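Local coordinates for ALBA-Domain Protein (Trypanosoma brucei, PDB 7DL8), which is an Alba-domain protein that probably binds RNA, at residues Asn12-Gly17 with Phe23-Ile28; Ile28-Leu33 with Asp96-Lys101; Glu57-Lys60 with Met64-Val67. All blocks are in the same frame, centred on the assembly; numbering follows the deposited sequence.

Interaction 1: residues Asn12-Gly17 with Phe23-Ile28; sequences NSVRVG and FLFVDI
The ring of Phe25 lies against the backbone of the strand 13-16, with Val16 CA over one of its faces. Val16 CA stands 3.9 Å from the centroid of the Phe25 ring and 23° off the normal, displaced toward the rim, which makes a CH-pi contact of a hydrogen on a polarised carbon with the pi cloud. Gly17 O sits at the ring edge, in its plane. Arg15 O, 3.5 Å from Phe25 CE1, and Gly17 N, 3.5 Å from Phe25 CE2, approach obliquely, so backbone polar atoms as well as methyl groups border the ring.

Two valines, beta-branched and well suited to a strand, flank the ring. CG1 of Val14 lies opposite the backbone N (chi1 -180°), which turns it onto Phe25 CD1 at 3.7 Å, near the root of the ring, while Val16 CG1 meets the CD2-CE2 side, 3.7 Å from Phe25 CD2. The second methyl of Val14, CG2, meets Ile28 CG2 at 3.7 Å, one helical turn beyond Phe25. No hydrogen bond crosses; shape and apolar burial hold the two segments together.

Strand and helix segment run almost exactly antiparallel, at 173° with their axes 9.4 Å apart, as befits the first half of the beta-alpha-beta unit 13-16, 22-34, 39-45. Along the strand's edge, backbone hydrogen bonds of Val14 with Tyr41 and Ser43, and of Val16 with Ser43, pair it with strand 39-45. On another side of helix 22-34, Val26 packs on Val55 and Leu59, so helix 22-34 lies between strand 13-16 and helix 49-61.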
loop_
_atom_site.group_PDB
_atom_site.type_symbol
_atom_site.label_atom_id
_atom_site.label_comp_id
_atom_site.label_asym_id
_atom_site.label_seq_id
_atom_site.Cartn_x
_atom_site.Cartn_y
_atom_site.Cartn_z
ATOM N N ASN A 12 -14.390 -20.392 7.152
ATOM C CA ASN A 12 -13.685 -19.630 8.175
ATOM C C ASN A 12 -12.370 -19.046 7.671
ATOM O O ASN A 12 -11.437 -18.852 8.463
ATOM C CB ASN A 12 -13.442 -20.500 9.409
ATOM C CG ASN A 12 -12.611 -21.728 9.100
ATOM O OD1 ASN A 12 -12.421 -22.089 7.939
ATOM N ND2 ASN A 12 -12.103 -22.374 10.142
ATOM N N SER A 13 -12.271 -18.761 6.376
ATOM C CA SER A 13 -11.084 -18.152 5.792
ATOM C C SER A 13 -11.507 -16.867 5.099
ATOM O O SER A 13 -12.292 -16.901 4.145
ATOM C CB SER A 13 -10.398 -19.105 4.810
ATOM O OG SER A 13 -9.591 -18.395 3.887
ATOM N N VAL A 14 -10.981 -15.743 5.573
ATOM C CA VAL A 14 -11.288 -14.422 5.039
ATOM C C VAL A 14 -10.075 -13.942 4.256
ATOM O O VAL A 14 -8.980 -13.803 4.816
ATOM C CB VAL A 14 -11.658 -13.431 6.154
ATOM C CG1 VAL A 14 -11.975 -12.062 5.568
ATOM C CG2 VAL A 14 -12.829 -13.959 6.964
ATOM N N ARG A 15 -10.269 -13.686 2.966
ATOM C CA ARG A 15 -9.200 -13.225 2.089
ATOM C C ARG A 15 -9.299 -11.710 1.973
ATOM O O ARG A 15 -10.262 -11.184 1.403
ATOM C CB ARG A 15 -9.297 -13.894 0.719
ATOM C CG ARG A 15 -8.526 -13.181 -0.388
ATOM C CD ARG A 15 -7.026 -13.274 -0.169
ATOM N NE ARG A 15 -6.452 -14.434 -0.845
ATOM C CZ ARG A 15 -5.996 -15.510 -0.214
ATOM N NH1 ARG A 15 -5.488 -16.522 -0.902
ATOM N NH2 ARG A 15 -6.051 -15.574 1.107
ATOM N N VAL A 16 -8.312 -11.010 2.524
ATOM C CA VAL A 16 -8.290 -9.553 2.471
ATOM C C VAL A 16 -7.750 -9.130 1.113
ATOM O O VAL A 16 -6.687 -9.591 0.680
ATOM C CB VAL A 16 -7.449 -8.976 3.620
ATOM C CG1 VAL A 16 -7.388 -7.460 3.516
ATOM C CG2 VAL A 16 -8.030 -9.397 4.959
ATOM N N GLY A 17 -8.481 -8.252 0.443
ATOM C CA GLY A 17 -8.151 -7.871 -0.909
ATOM C C GLY A 17 -8.843 -6.584 -1.289
ATOM O O GLY A 17 -9.401 -5.880 -0.445
ATOM N N PHE A 23 -13.042 -2.588 6.959
ATOM C CA PHE A 23 -14.182 -2.628 7.869
ATOM C C PHE A 23 -15.045 -3.856 7.608
ATOM O O PHE A 23 -15.586 -4.455 8.545
ATOM C CB PHE A 23 -15.022 -1.359 7.720
ATOM C CG PHE A 23 -14.266 -0.088 7.986
ATOM C CD1 PHE A 23 -14.015 0.329 9.283
ATOM C CD2 PHE A 23 -13.810 0.693 6.937
ATOM C CE1 PHE A 23 -13.324 1.502 9.528
ATOM C CE2 PHE A 23 -13.118 1.865 7.175
ATOM C CZ PHE A 23 -12.874 2.270 8.472
ATOM N N LEU A 24 -15.181 -4.249 6.340
ATOM C CA LEU A 24 -15.996 -5.411 6.007
ATOM C C LEU A 24 -15.339 -6.703 6.477
ATOM O O LEU A 24 -16.020 -7.598 6.989
ATOM C CB LEU A 24 -16.253 -5.450 4.500
ATOM C CG LEU A 24 -16.937 -6.697 3.937
ATOM C CD1 LEU A 24 -18.305 -6.896 4.572
ATOM C CD2 LEU A 24 -17.054 -6.598 2.424
ATOM N N PHE A 25 -14.017 -6.818 6.317
ATOM C CA PHE A 25 -13.333 -8.034 6.746
ATOM C C PHE A 25 -13.286 -8.151 8.264
ATOM O O PHE A 25 -13.295 -9.266 8.798
ATOM C CB PHE A 25 -11.913 -8.078 6.177
ATOM C CG PHE A 25 -11.856 -8.034 4.677
ATOM C CD1 PHE A 25 -12.647 -8.877 3.915
ATOM C CD2 PHE A 25 -11.000 -7.158 4.030
ATOM C CE1 PHE A 25 -12.595 -8.838 2.533
ATOM C CE2 PHE A 25 -10.943 -7.114 2.650
ATOM C CZ PHE A 25 -11.741 -7.957 1.900
ATOM N N VAL A 26 -13.236 -7.020 8.974
ATOM C CA VAL A 26 -13.341 -7.052 10.429
ATOM C C VAL A 26 -14.716 -7.555 10.854
ATOM O O VAL A 26 -14.838 -8.386 11.763
ATOM C CB VAL A 26 -13.038 -5.659 11.016
ATOM C CG1 VAL A 26 -13.553 -5.553 12.443
ATOM C CG2 VAL A 26 -11.544 -5.376 10.967
ATOM N N ASP A 27 -15.770 -7.071 10.194
ATOM C CA ASP A 27 -17.122 -7.502 10.535
ATOM C C ASP A 27 -17.343 -8.970 10.192
ATOM O O ASP A 27 -17.958 -9.709 10.970
ATOM C CB ASP A 27 -18.149 -6.619 9.828
ATOM C CG ASP A 27 -18.132 -5.191 10.334
ATOM O OD1 ASP A 27 -17.551 -4.949 11.414
ATOM O OD2 ASP A 27 -18.702 -4.312 9.656
ATOM N N ILE A 28 -16.867 -9.405 9.022
ATOM C CA ILE A 28 -17.006 -10.806 8.635
ATOM C C ILE A 28 -16.308 -11.707 9.647
ATOM O O ILE A 28 -16.853 -12.733 10.072
ATOM C CB ILE A 28 -16.463 -11.028 7.212
ATOM C CG1 ILE A 28 -17.409 -10.420 6.176
ATOM C CG2 ILE A 28 -16.268 -12.510 6.936
ATOM C CD1 ILE A 28 -16.815 -10.338 4.787
#

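Interaction 2: residues Ile28-Leu33 with Asp96-Lys101; sequences ITKHLL and DGFDAK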
loop_
_atom_site.group_PDB
_atom_site.type_symbol
_atom_site.label_atom_id
_atom_site.label_comp_id
_atom_site.label_asym_id
_atom_site.label_seq_id
_atom_site.Cartn_x
_atom_site.Cartn_y
_atom_site.Cartn_z
ATOM N N ILE A 28 -16.867 -9.405 9.022
ATOM C CA ILE A 28 -17.006 -10.806 8.635
ATOM C C ILE A 28 -16.308 -11.707 9.647
ATOM O O ILE A 28 -16.853 -12.733 10.072
ATOM C CB ILE A 28 -16.463 -11.028 7.212
ATOM C CG1 ILE A 28 -17.409 -10.420 6.176
ATOM C CG2 ILE A 28 -16.268 -12.510 6.936
ATOM C CD1 ILE A 28 -16.815 -10.338 4.787
ATOM N N THR A 29 -15.089 -11.333 10.048
ATOM C CA THR A 29 -14.358 -12.125 11.033
ATOM C C THR A 29 -15.111 -12.188 12.357
ATOM O O THR A 29 -15.203 -13.253 12.977
ATOM C CB THR A 29 -12.958 -11.544 11.241
ATOM O OG1 THR A 29 -12.296 -11.417 9.975
ATOM C CG2 THR A 29 -12.135 -12.441 12.154
ATOM N N LYS A 30 -15.660 -11.054 12.803
ATOM C CA LYS A 30 -16.441 -11.044 14.035
ATOM C C LYS A 30 -17.689 -11.907 13.902
ATOM O O LYS A 30 -18.033 -12.662 14.819
ATOM C CB LYS A 30 -16.820 -9.609 14.406
ATOM C CG LYS A 30 -15.706 -8.823 15.075
ATOM C CD LYS A 30 -16.221 -7.512 15.649
ATOM C CE LYS A 30 -16.370 -6.452 14.573
ATOM N NZ LYS A 30 -16.576 -5.097 15.158
ATOM N N HIS A 31 -18.382 -11.804 12.765
ATOM C CA HIS A 31 -19.599 -12.583 12.561
ATOM C C HIS A 31 -19.298 -14.075 12.503
ATOM O O HIS A 31 -20.069 -14.888 13.026
ATOM C CB HIS A 31 -20.303 -12.125 11.285
ATOM C CG HIS A 31 -21.399 -13.040 10.836
ATOM N ND1 HIS A 31 -22.620 -13.109 11.474
ATOM C CD2 HIS A 31 -21.462 -13.921 9.810
ATOM C CE1 HIS A 31 -23.385 -13.994 10.862
ATOM N NE2 HIS A 31 -22.705 -14.502 9.848
ATOM N N LEU A 32 -18.185 -14.455 11.870
ATOM C CA LEU A 32 -17.851 -15.871 11.760
ATOM C C LEU A 32 -17.491 -16.460 13.118
ATOM O O LEU A 32 -17.879 -17.591 13.431
ATOM C CB LEU A 32 -16.701 -16.066 10.772
ATOM C CG LEU A 32 -17.029 -15.906 9.286
ATOM C CD1 LEU A 32 -15.758 -15.940 8.450
ATOM C CD2 LEU A 32 -18.003 -16.981 8.831
ATOM N N LEU A 33 -16.776 -15.699 13.949
ATOM C CA LEU A 33 -16.448 -16.189 15.284
ATOM C C LEU A 33 -17.697 -16.306 16.146
ATOM O O LEU A 33 -17.855 -17.277 16.894
ATOM C CB LEU A 33 -15.427 -15.266 15.949
ATOM C CG LEU A 33 -14.011 -15.251 15.372
ATOM C CD1 LEU A 33 -13.177 -14.161 16.028
ATOM C CD2 LEU A 33 -13.352 -16.611 15.542
ATOM N N ASP A 96 -11.052 -13.141 25.467
ATOM C CA ASP A 96 -11.911 -13.252 26.637
ATOM C C ASP A 96 -12.866 -12.066 26.673
ATOM O O ASP A 96 -12.448 -10.914 26.513
ATOM C CB ASP A 96 -11.075 -13.309 27.913
ATOM N N GLY A 97 -14.148 -12.348 26.882
ATOM C CA GLY A 97 -15.154 -11.311 26.786
ATOM C C GLY A 97 -15.528 -10.915 25.377
ATOM O O GLY A 97 -16.045 -9.813 25.175
ATOM N N PHE A 98 -15.283 -11.780 24.390
ATOM C CA PHE A 98 -15.687 -11.478 23.018
ATOM C C PHE A 98 -17.203 -11.379 22.902
ATOM O O PHE A 98 -17.732 -10.419 22.329
ATOM C CB PHE A 98 -15.145 -12.543 22.061
ATOM C CG PHE A 98 -15.675 -12.428 20.654
ATOM C CD1 PHE A 98 -15.046 -11.612 19.729
ATOM C CD2 PHE A 98 -16.801 -13.135 20.257
ATOM C CE1 PHE A 98 -15.528 -11.502 18.436
ATOM C CE2 PHE A 98 -17.287 -13.026 18.967
ATOM C CZ PHE A 98 -16.649 -12.209 18.055
ATOM N N ASP A 99 -17.917 -12.378 23.427
ATOM C CA ASP A 99 -19.374 -12.392 23.328
ATOM C C ASP A 99 -19.991 -11.151 23.963
ATOM O O ASP A 99 -20.938 -10.574 23.417
ATOM C CB ASP A 99 -19.930 -13.658 23.979
ATOM C CG ASP A 99 -19.450 -14.923 23.297
ATOM O OD1 ASP A 99 -19.406 -14.948 22.048
ATOM O OD2 ASP A 99 -19.116 -15.893 24.009
ATOM N N ALA A 100 -19.473 -10.729 25.119
ATOM C CA ALA A 100 -20.028 -9.555 25.786
ATOM C C ALA A 100 -19.773 -8.276 25.000
ATOM O O ALA A 100 -20.613 -7.369 25.011
ATOM C CB ALA A 100 -19.455 -9.430 27.198
ATOM N N LYS A 101 -18.636 -8.181 24.307
ATOM C CA LYS A 101 -18.350 -6.977 23.534
ATOM C C LYS A 101 -18.986 -7.022 22.151
ATOM O O LYS A 101 -19.310 -5.969 21.591
ATOM C CB LYS A 101 -16.838 -6.775 23.404
ATOM C CG LYS A 101 -16.100 -6.688 24.728
ATOM C CD LYS A 101 -14.734 -6.049 24.553
ATOM C CE LYS A 101 -13.734 -6.597 25.557
ATOM N NZ LYS A 101 -13.341 -8.001 25.241
#
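Lys30 touches Phe98 chiefly with its backbone: its carbonyl O lies 3.5 Å from Phe98 CZ, at the edge of the ring and near its plane. The rim of a phenyl ring is weakly positive, so this approach probably carries a mild electrostatic attraction, though it is no hydrogen bond. The side chain of the same lysine only grazes the ring, Lys30 CG standing 4.3 Å from Phe98 CE1, before leading away. NZ then hydrogen-bonds to Gln62 OE1 and Gln105 OE1, which satisfy a charged group whose stem is buried. A long, flexible aliphatic chain is suited to this double duty.

One turn further on, Leu33 brings its CB to 3.9 Å from Phe98 CZ. It approaches the ring obliquely, and the rest of the leucine continues toward Val40 and Val65 of the sheet. From the other segment, Phe98 extends across to meet this turn of helix: with CG opposite the backbone N (chi1 172°), the ring swings out from its own helix toward Lys30 and Leu33, and CZ, at the far end, makes the closest contacts. Asp99 OD1 also lies at the ring edge, in plane.

Phe98 is in the first turn of helix 98-123. Gly97, at the N-cap, has a positive phi of 77°, which a residue lacking CB adopts readily. Lys101 NZ folds back to Asp96 O and Gly97 O through weak bonds of 3.3 Å each, with Gln63 O as a further hydrogen-bond partner.

With no hydrogen bond or salt bridge joining the two segments and just 137 Å² buried, the contact rests on one aromatic residue inserted by its far end. It mixes apolar packing with a carbonyl at the ring edge, while a polar tie to helix 98-123 runs from Lys30 NZ to Gln105.

Interaction 3: residues Glu57-Lys60 with Met64-Val67; sequences EMLK and MVVV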
loop_
_atom_site.group_PDB
_atom_site.type_symbol
_atom_site.label_atom_id
_atom_site.label_comp_id
_atom_site.label_asym_id
_atom_site.label_seq_id
_atom_site.Cartn_x
_atom_site.Cartn_y
_atom_site.Cartn_z
ATOM N N GLU A 57 -5.109 -5.936 13.494
ATOM C CA GLU A 57 -4.836 -4.935 14.521
ATOM C C GLU A 57 -6.107 -4.207 14.943
ATOM O O GLU A 57 -6.257 -3.854 16.117
ATOM C CB GLU A 57 -3.789 -3.939 14.023
ATOM C CG GLU A 57 -2.366 -4.485 13.992
ATOM C CD GLU A 57 -1.952 -5.135 15.300
ATOM O OE1 GLU A 57 -2.141 -4.511 16.365
ATOM O OE2 GLU A 57 -1.433 -6.270 15.262
ATOM N N MET A 58 -7.030 -3.981 14.006
ATOM C CA MET A 58 -8.313 -3.386 14.366
ATOM C C MET A 58 -9.100 -4.300 15.295
ATOM O O MET A 58 -9.704 -3.837 16.270
ATOM C CB MET A 58 -9.122 -3.082 13.106
ATOM C CG MET A 58 -8.708 -1.807 12.396
ATOM S SD MET A 58 -9.805 -1.406 11.025
ATOM C CE MET A 58 -11.330 -1.078 11.905
ATOM N N LEU A 59 -9.105 -5.604 15.008
ATOM C CA LEU A 59 -9.760 -6.554 15.900
ATOM C C LEU A 59 -9.074 -6.598 17.259
ATOM O O LEU A 59 -9.735 -6.811 18.281
ATOM C CB LEU A 59 -9.785 -7.947 15.267
ATOM C CG LEU A 59 -10.665 -8.119 14.030
ATOM C CD1 LEU A 59 -10.043 -9.118 13.071
ATOM C CD2 LEU A 59 -12.062 -8.554 14.435
ATOM N N LYS A 60 -7.752 -6.408 17.287
ATOM C CA LYS A 60 -7.025 -6.385 18.553
ATOM C C LYS A 60 -7.319 -5.119 19.352
ATOM O O LYS A 60 -7.372 -5.171 20.585
ATOM C CB LYS A 60 -5.524 -6.539 18.295
ATOM C CG LYS A 60 -5.128 -7.973 17.949
ATOM C CD LYS A 60 -3.730 -8.077 17.370
ATOM C CE LYS A 60 -2.661 -7.753 18.400
ATOM N NZ LYS A 60 -1.315 -7.714 17.768
ATOM N N MET A 64 -11.225 -8.036 20.612
ATOM C CA MET A 64 -12.127 -9.094 20.176
ATOM C C MET A 64 -11.426 -10.414 19.901
ATOM O O MET A 64 -12.015 -11.474 20.137
ATOM C CB MET A 64 -12.871 -8.668 18.905
ATOM C CG MET A 64 -13.686 -7.404 19.056
ATOM S SD MET A 64 -15.010 -7.586 20.259
ATOM C CE MET A 64 -16.346 -8.112 19.194
ATOM N N VAL A 65 -10.186 -10.385 19.413
ATOM C CA VAL A 65 -9.493 -11.598 19.010
ATOM C C VAL A 65 -8.135 -11.663 19.693
ATOM O O VAL A 65 -7.624 -10.674 20.223
ATOM C CB VAL A 65 -9.313 -11.693 17.478
ATOM C CG1 VAL A 65 -10.628 -11.426 16.761
ATOM C CG2 VAL A 65 -8.229 -10.731 17.009
ATOM N N VAL A 66 -7.557 -12.859 19.671
ATOM C CA VAL A 66 -6.164 -13.081 20.025
ATOM C C VAL A 66 -5.515 -13.841 18.879
ATOM O O VAL A 66 -6.128 -14.739 18.292
ATOM C CB VAL A 66 -6.016 -13.851 21.355
ATOM C CG1 VAL A 66 -6.363 -12.949 22.529
ATOM C CG2 VAL A 66 -6.895 -15.090 21.357
ATOM N N VAL A 67 -4.282 -13.470 18.550
ATOM C CA VAL A 67 -3.575 -14.087 17.435
ATOM C C VAL A 67 -3.025 -15.438 17.890
ATOM O O VAL A 67 -2.287 -15.521 18.869
ATOM C CB VAL A 67 -2.450 -13.180 16.921
ATOM C CG1 VAL A 67 -1.668 -13.883 15.827
ATOM C CG2 VAL A 67 -3.029 -11.868 16.409
#
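Leu59 and Val65 meet across the turn from helix 49-61 into strand 65-76, the second half of a crossover that links strand 39-45 to a parallel strand in the sheet of the Alba fold, with strand 84-94 lying between the two. The side chains cross obliquely. Val65 points its CB toward the helix, and with chi1 at -49° its CG2 falls between backbone N and carbonyl carbon, 3.6 Å from Leu59 CB. Val65 CG1 reaches Leu59 CD2 at 4.0 Å. A compact, beta-branched residue suits the strand here, while the longer leucine can also touch Val26 and Lys30 of helix 22-34.

Lys60 sets out away from the strand, yet its aliphatic part runs alongside it, Lys60 CD coming within 4.0 Å of Val67 CG2. A bend at chi3 (68°) then carries the amino group back over its own helix to Glu57, one turn earlier. Lys60 NZ and Glu57 OE2 form a salt bridge of 2.9 Å through the syn lone pair of that oxygen. OE2 also hydrogen-bonds to Thr72 OG1 of a third subunit, so the ion pair belongs to an interface of the assembly. Lys60 thus packs on the strand with its stem while its charged end pairs with Glu57 at that interface.

Met64 begins the return. Its flexible, doubly bent side chain turns off toward Phe98 and Tyr102 of helix 98-123. Its backbone supplies the one hydrogen bond between the segments, closing the turn: Met64 N gives its hydrogen to Leu59 O at 3.0 Å, nearly straight, with 168° at the hydrogen.

Interactions 1 and 3 each bind a helix to the sheet, at its two outermost strands within the chain, burying nearly equal areas of about 250 Å². Interaction 2 is smaller and joins helix to helix. Interaction 1 is partly buried, while 2 and 3 are buried contacts. Interactions 1 and 2 use successive turns of helix 22-34; the shared Ile28 touches only in interaction 1. There the helix supplies the phenylalanine, Phe25; in interaction 2 it receives one, Phe98. Interaction 3 adds a backbone hydrogen bond and a salt bridge within its helix segment, beside another subunit. It is nested within the loop that interaction 2 closes, and Met64 connects them, Met64 CE lying 3.6 Å from Lys30 CD.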